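Cysteine-rich repeat secretory protein 2 (Arabidopsis thaliana, PDB 6GRE) restricts cell-to-cell trafficking through plasmodesmata during salicylic acid-triggered immune responses by regulating callose deposition, and is required for systemic acquired resistance. Local coordinates at residues G23-F35 / F47-Y61. Residues are numbered along the deposited sequence; the frame is centred on the assembly and turned at random. Where two conformers were deposited one is given.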
loop_
_atom_site.group_PDB
_atom_site.type_symbol
_atom_site.label_atom_id
_atom_site.label_comp_id
_atom_site.label_asym_id
_atom_site.label_seq_id
_atom_site.Cartn_x
_atom_site.Cartn_y
_atom_site.Cartn_z
ATOM N N GLY A 23 12.636 -22.969 7.718
ATOM C CA GLY A 23 11.475 -23.158 6.923
ATOM C C GLY A 23 10.790 -21.823 6.617
ATOM O O GLY A 23 10.257 -21.671 5.529
ATOM N N TYR A 24 10.736 -20.946 7.617
ATOM C CA TYR A 24 10.105 -19.619 7.414
ATOM C C TYR A 24 10.783 -18.913 6.241
ATOM O O TYR A 24 10.075 -18.441 5.330
ATOM C CB TYR A 24 10.148 -18.754 8.669
ATOM C CG TYR A 24 9.285 -17.531 8.533
ATOM C CD1 TYR A 24 7.948 -17.614 8.840
ATOM C CD2 TYR A 24 9.766 -16.359 7.985
ATOM C CE1 TYR A 24 7.118 -16.514 8.708
ATOM C CE2 TYR A 24 8.949 -15.252 7.831
ATOM C CZ TYR A 24 7.620 -15.341 8.193
ATOM O OH TYR A 24 6.766 -14.269 8.095
ATOM N N GLU A 25 12.122 -18.837 6.247
ATOM C CA GLU A 25 12.876 -18.157 5.184
ATOM C C GLU A 25 12.524 -18.800 3.841
ATOM O O GLU A 25 12.231 -18.124 2.865
ATOM C CB GLU A 25 14.383 -18.210 5.392
ATOM C CG GLU A 25 15.131 -17.465 4.291
ATOM C CD GLU A 25 16.636 -17.422 4.454
ATOM O OE1 GLU A 25 17.176 -18.379 4.971
ATOM O OE2 GLU A 25 17.242 -16.399 4.093
ATOM N N THR A 26 12.529 -20.140 3.770
ATOM C CA THR A 26 12.269 -20.824 2.541
ATOM C C THR A 26 10.831 -20.563 2.074
ATOM O O THR A 26 10.577 -20.329 0.902
ATOM C CB THR A 26 12.520 -22.335 2.693
ATOM O OG1 THR A 26 13.872 -22.453 3.118
ATOM C CG2 THR A 26 12.257 -23.096 1.418
ATOM N N ASN A 27 9.880 -20.611 3.006
ATOM C CA ASN A 27 8.472 -20.374 2.678
ATOM C C ASN A 27 8.254 -18.918 2.216
ATOM O O ASN A 27 7.484 -18.683 1.294
ATOM C CB ASN A 27 7.572 -20.783 3.848
ATOM C CG ASN A 27 7.505 -22.294 4.017
ATOM O OD1 ASN A 27 7.728 -23.038 3.066
ATOM N ND2 ASN A 27 7.121 -22.735 5.199
ATOM N N LEU A 28 8.933 -17.989 2.871
ATOM C CA LEU A 28 8.872 -16.558 2.491
ATOM C C LEU A 28 9.329 -16.390 1.039
ATOM O O LEU A 28 8.672 -15.729 0.224
ATOM C CB LEU A 28 9.734 -15.749 3.451
ATOM C CG LEU A 28 9.921 -14.273 3.093
ATOM C CD1 LEU A 28 8.563 -13.583 2.904
ATOM C CD2 LEU A 28 10.759 -13.561 4.134
ATOM N N ASN A 29 10.471 -16.994 0.691
ATOM C CA ASN A 29 10.987 -16.845 -0.656
ATOM C C ASN A 29 10.015 -17.447 -1.657
ATOM O O ASN A 29 9.796 -16.878 -2.738
ATOM C CB ASN A 29 12.407 -17.388 -0.803
ATOM C CG ASN A 29 13.408 -16.535 -0.065
ATOM O OD1 ASN A 29 13.236 -15.323 0.032
ATOM N ND2 ASN A 29 14.461 -17.136 0.477
ATOM N N SER A 30 9.392 -18.576 -1.300
ATOM C CA SER A 30 8.377 -19.176 -2.160
ATOM C C SER A 30 7.170 -18.245 -2.282
ATOM O O SER A 30 6.625 -18.105 -3.362
ATOM C CB SER A 30 7.933 -20.541 -1.681
ATOM O OG SER A 30 9.045 -21.352 -1.365
ATOM N N LEU A 31 6.751 -17.649 -1.153
ATOM C CA LEU A 31 5.597 -16.719 -1.140
ATOM C C LEU A 31 5.855 -15.576 -2.128
ATOM O O LEU A 31 4.994 -15.239 -2.959
ATOM C CB LEU A 31 5.396 -16.166 0.270
ATOM C CG LEU A 31 4.408 -14.991 0.355
ATOM C CD1 LEU A 31 2.998 -15.510 0.206
ATOM C CD2 LEU A 31 4.555 -14.232 1.661
ATOM N N LEU A 32 7.035 -14.970 -2.020
ATOM C CA LEU A 32 7.376 -13.782 -2.825
ATOM C C LEU A 32 7.398 -14.108 -4.320
ATOM O O LEU A 32 6.895 -13.322 -5.115
ATOM C CB LEU A 32 8.711 -13.211 -2.359
ATOM C CG LEU A 32 8.721 -12.668 -0.937
ATOM C CD1 LEU A 32 10.115 -12.249 -0.526
ATOM C CD2 LEU A 32 7.732 -11.517 -0.781
ATOM N N SER A 33 7.926 -15.279 -4.699
ATOM C CA SER A 33 7.931 -15.714 -6.096
ATOM C C SER A 33 6.494 -15.892 -6.595
ATOM O O SER A 33 6.170 -15.598 -7.763
ATOM C CB SER A 33 8.728 -16.987 -6.253
ATOM O OG SER A 33 10.107 -16.741 -6.020
ATOM N N SER A 34 5.626 -16.375 -5.710
ATOM C CA SER A 34 4.213 -16.571 -6.022
ATOM C C SER A 34 3.515 -15.235 -6.315
ATOM O O SER A 34 2.607 -15.204 -7.150
ATOM C CB SER A 34 3.515 -17.283 -4.924
ATOM O OG SER A 34 4.016 -18.606 -4.853
ATOM N N PHE A 35 3.873 -14.190 -5.561
ATOM C CA PHE A 35 3.320 -12.847 -5.794
ATOM C C PHE A 35 3.572 -12.454 -7.247
ATOM O O PHE A 35 2.663 -12.003 -7.969
ATOM C CB PHE A 35 3.977 -11.772 -4.921
ATOM C CG PHE A 35 3.676 -11.756 -3.444
ATOM C CD1 PHE A 35 2.630 -12.467 -2.886
ATOM C CD2 PHE A 35 4.467 -10.984 -2.610
ATOM C CE1 PHE A 35 2.358 -12.378 -1.530
ATOM C CE2 PHE A 35 4.217 -10.924 -1.250
ATOM C CZ PHE A 35 3.167 -11.623 -0.716
ATOM N N PHE A 47 -1.941 -14.981 0.066
ATOM C CA PHE A 47 -1.345 -16.314 0.013
ATOM C C PHE A 47 -0.922 -16.726 1.420
ATOM O O PHE A 47 -0.501 -15.879 2.213
ATOM C CB PHE A 47 -0.075 -16.331 -0.837
ATOM C CG PHE A 47 -0.193 -15.803 -2.247
ATOM C CD1 PHE A 47 -0.272 -14.441 -2.489
ATOM C CD2 PHE A 47 -0.152 -16.661 -3.335
ATOM C CE1 PHE A 47 -0.372 -13.952 -3.778
ATOM C CE2 PHE A 47 -0.238 -16.171 -4.630
ATOM C CZ PHE A 47 -0.351 -14.818 -4.847
ATOM N N THR A 48 -0.961 -18.042 1.685
ATOM C CA THR A 48 -0.360 -18.654 2.840
ATOM C C THR A 48 0.607 -19.723 2.321
ATOM O O THR A 48 0.228 -20.445 1.422
ATOM C CB THR A 48 -1.422 -19.268 3.757
ATOM O OG1 THR A 48 -2.443 -18.287 3.975
ATOM C CG2 THR A 48 -0.871 -19.707 5.097
ATOM N N VAL A 49 1.819 -19.787 2.883
ATOM C CA VAL A 49 2.803 -20.841 2.579
ATOM C C VAL A 49 3.329 -21.409 3.890
ATOM O O VAL A 49 3.878 -20.686 4.708
ATOM C CB VAL A 49 3.962 -20.328 1.695
ATOM C CG1 VAL A 49 4.934 -21.448 1.369
ATOM C CG2 VAL A 49 3.451 -19.689 0.412
ATOM N N PRO A 50 3.207 -22.738 4.098
ATOM C CA PRO A 50 2.606 -23.669 3.161
ATOM C C PRO A 50 1.075 -23.549 3.059
ATOM O O PRO A 50 0.439 -23.004 3.956
ATOM C CB PRO A 50 2.968 -25.071 3.697
ATOM C CG PRO A 50 3.887 -24.810 4.873
ATOM C CD PRO A 50 3.561 -23.403 5.342
ATOM N N THR A 51 0.504 -24.047 1.954
ATOM C CA THR A 51 -0.947 -24.161 1.774
ATOM C C THR A 51 -1.449 -25.384 2.551
ATOM O O THR A 51 -0.896 -26.464 2.419
ATOM C CB THR A 51 -1.326 -24.269 0.291
ATOM O OG1 THR A 51 -0.811 -25.503 -0.210
ATOM C CG2 THR A 51 -0.797 -23.127 -0.550
ATOM N N GLY A 52 -2.500 -25.194 3.353
ATOM C CA GLY A 52 -2.991 -26.211 4.286
ATOM C C GLY A 52 -3.042 -25.673 5.703
ATOM O O GLY A 52 -3.091 -24.465 5.899
ATOM N N LYS A 53 -3.027 -26.578 6.689
ATOM C CA LYS A 53 -3.102 -26.204 8.108
ATOM C C LYS A 53 -1.872 -25.376 8.466
ATOM O O LYS A 53 -0.768 -25.696 8.026
ATOM C CB LYS A 53 -3.182 -27.444 9.008
ATOM C CG LYS A 53 -4.591 -27.929 9.333
ATOM C CD LYS A 53 -5.238 -27.182 10.487
ATOM C CE LYS A 53 -6.749 -27.290 10.499
ATOM N NZ LYS A 53 -7.200 -28.701 10.513
ATOM N N PRO A 54 -2.011 -24.293 9.265
ATOM C CA PRO A 54 -0.851 -23.541 9.733
ATOM C C PRO A 54 0.132 -24.498 10.417
ATOM O O PRO A 54 -0.268 -25.424 11.119
ATOM C CB PRO A 54 -1.410 -22.510 10.718
ATOM C CG PRO A 54 -2.864 -22.369 10.310
ATOM C CD PRO A 54 -3.273 -23.722 9.759
ATOM N N GLU A 55 1.418 -24.283 10.159
ATOM C CA GLU A 55 2.447 -25.037 10.801
ATOM C C GLU A 55 3.133 -24.119 11.788
ATOM O O GLU A 55 3.404 -22.959 11.485
ATOM C CB GLU A 55 3.455 -25.573 9.785
ATOM C CG GLU A 55 2.864 -26.565 8.808
ATOM C CD GLU A 55 3.864 -27.074 7.783
ATOM O OE1 GLU A 55 3.421 -27.599 6.726
ATOM O OE2 GLU A 55 5.090 -26.943 8.052
ATOM N N PRO A 56 3.450 -24.608 13.003
ATOM C CA PRO A 56 4.169 -23.784 13.967
ATOM C C PRO A 56 5.437 -23.184 13.339
ATOM O O PRO A 56 6.189 -23.887 12.627
ATOM C CB PRO A 56 4.500 -24.754 15.112
ATOM C CG PRO A 56 3.485 -25.875 14.980
ATOM C CD PRO A 56 3.128 -25.955 13.510
ATOM N N THR A 57 5.606 -21.876 13.533
ATOM C CA THR A 57 6.832 -21.110 13.301
ATOM C C THR A 57 7.040 -20.766 11.807
ATOM O O THR A 57 7.428 -19.675 11.517
ATOM C CB THR A 57 8.063 -21.838 13.852
ATOM O OG1 THR A 57 7.783 -22.183 15.215
ATOM C CG2 THR A 57 9.323 -21.018 13.765
ATOM N N VAL A 58 6.779 -21.696 10.889
ATOM C CA VAL A 58 7.311 -21.619 9.514
ATOM C C VAL A 58 6.290 -21.031 8.531
ATOM O O VAL A 58 6.622 -20.760 7.380
ATOM C CB VAL A 58 7.755 -23.014 9.020
ATOM C CG1 VAL A 58 8.863 -23.610 9.883
ATOM C CG2 VAL A 58 6.583 -23.950 8.891
ATOM N N THR A 59 5.033 -20.911 8.950
ATOM C CA THR A 59 3.968 -20.479 8.046
ATOM C C THR A 59 4.078 -18.965 7.812
ATOM O O THR A 59 4.206 -18.206 8.759
ATOM C CB THR A 59 2.591 -20.848 8.607
ATOM O OG1 THR A 59 2.504 -22.280 8.624
ATOM C CG2 THR A 59 1.447 -20.324 7.770
ATOM N N VAL A 60 3.986 -18.586 6.541
ATOM C CA VAL A 60 4.069 -17.172 6.095
ATOM C C VAL A 60 2.745 -16.794 5.442
ATOM O O VAL A 60 2.186 -17.534 4.702
ATOM C CB VAL A 60 5.190 -16.902 5.074
ATOM C CG1 VAL A 60 5.523 -15.400 5.055
ATOM C CG2 VAL A 60 6.422 -17.762 5.286
ATOM N N TYR A 61 2.313 -15.559 5.706
ATOM C CA TYR A 61 1.098 -14.987 5.174
ATOM C C TYR A 61 1.481 -13.708 4.437
ATOM O O TYR A 61 2.241 -12.912 4.953
ATOM C CB TYR A 61 0.121 -14.640 6.299
ATOM C CG TYR A 61 -0.244 -15.805 7.189
ATOM C CD1 TYR A 61 0.574 -16.163 8.247
ATOM C CD2 TYR A 61 -1.401 -16.533 6.977
ATOM C CE1 TYR A 61 0.255 -17.230 9.072
ATOM C CE2 TYR A 61 -1.738 -17.603 7.796
ATOM C CZ TYR A 61 -0.902 -17.947 8.845
ATOM O OH TYR A 61 -1.226 -19.017 9.643
#
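V60 and the ring of Y24 meet at about a right angle: the methyl CG2 of V60 sits over one ring face, 3.9 Å from the ring centroid, a CH-pi contact. With its CG anti to the backbone N (chi1 -169°), Y24 lays the ring alongside the end of the loop, and T59 O lies at the ring edge, near its plane, 3.4 Å from CE1 of Y24; the hydroxyl is held elsewhere, by the backbone oxygen of Y94. V60 CG2 also presses against CB of N27, whose amide reaches the carbonyl of V58 and the side chain of V49. There ND2 donates to V58 O at 3.0 Å in a virtually straight bond (178°) that lies in the plane of the amide yet arrives from above the carbonyl plane of V58, while OD1 rests against V49 CG1. This is how the first of the two DUF26 (Gnk2-homologous) domains packs helix 23-38 against its antiparallel sheet, here running roughly antiparallel to edge strand 44-49, whose neighbour 60-66 is linked to it by the loop beginning at cis-P50. Further along, L31 forks between the two strands, CD1 against F47 CB at 3.3 Å and CD2 against V60 CG1 at 3.7 Å. The rings of F35 and F47 meet obliquely, planes at 58°, with F47 CD1 at the edge of the F35 ring; S34 CB touches F47 CE2, 3.9 Å away, across the ring from the CD1 and CE1 that F35 meets.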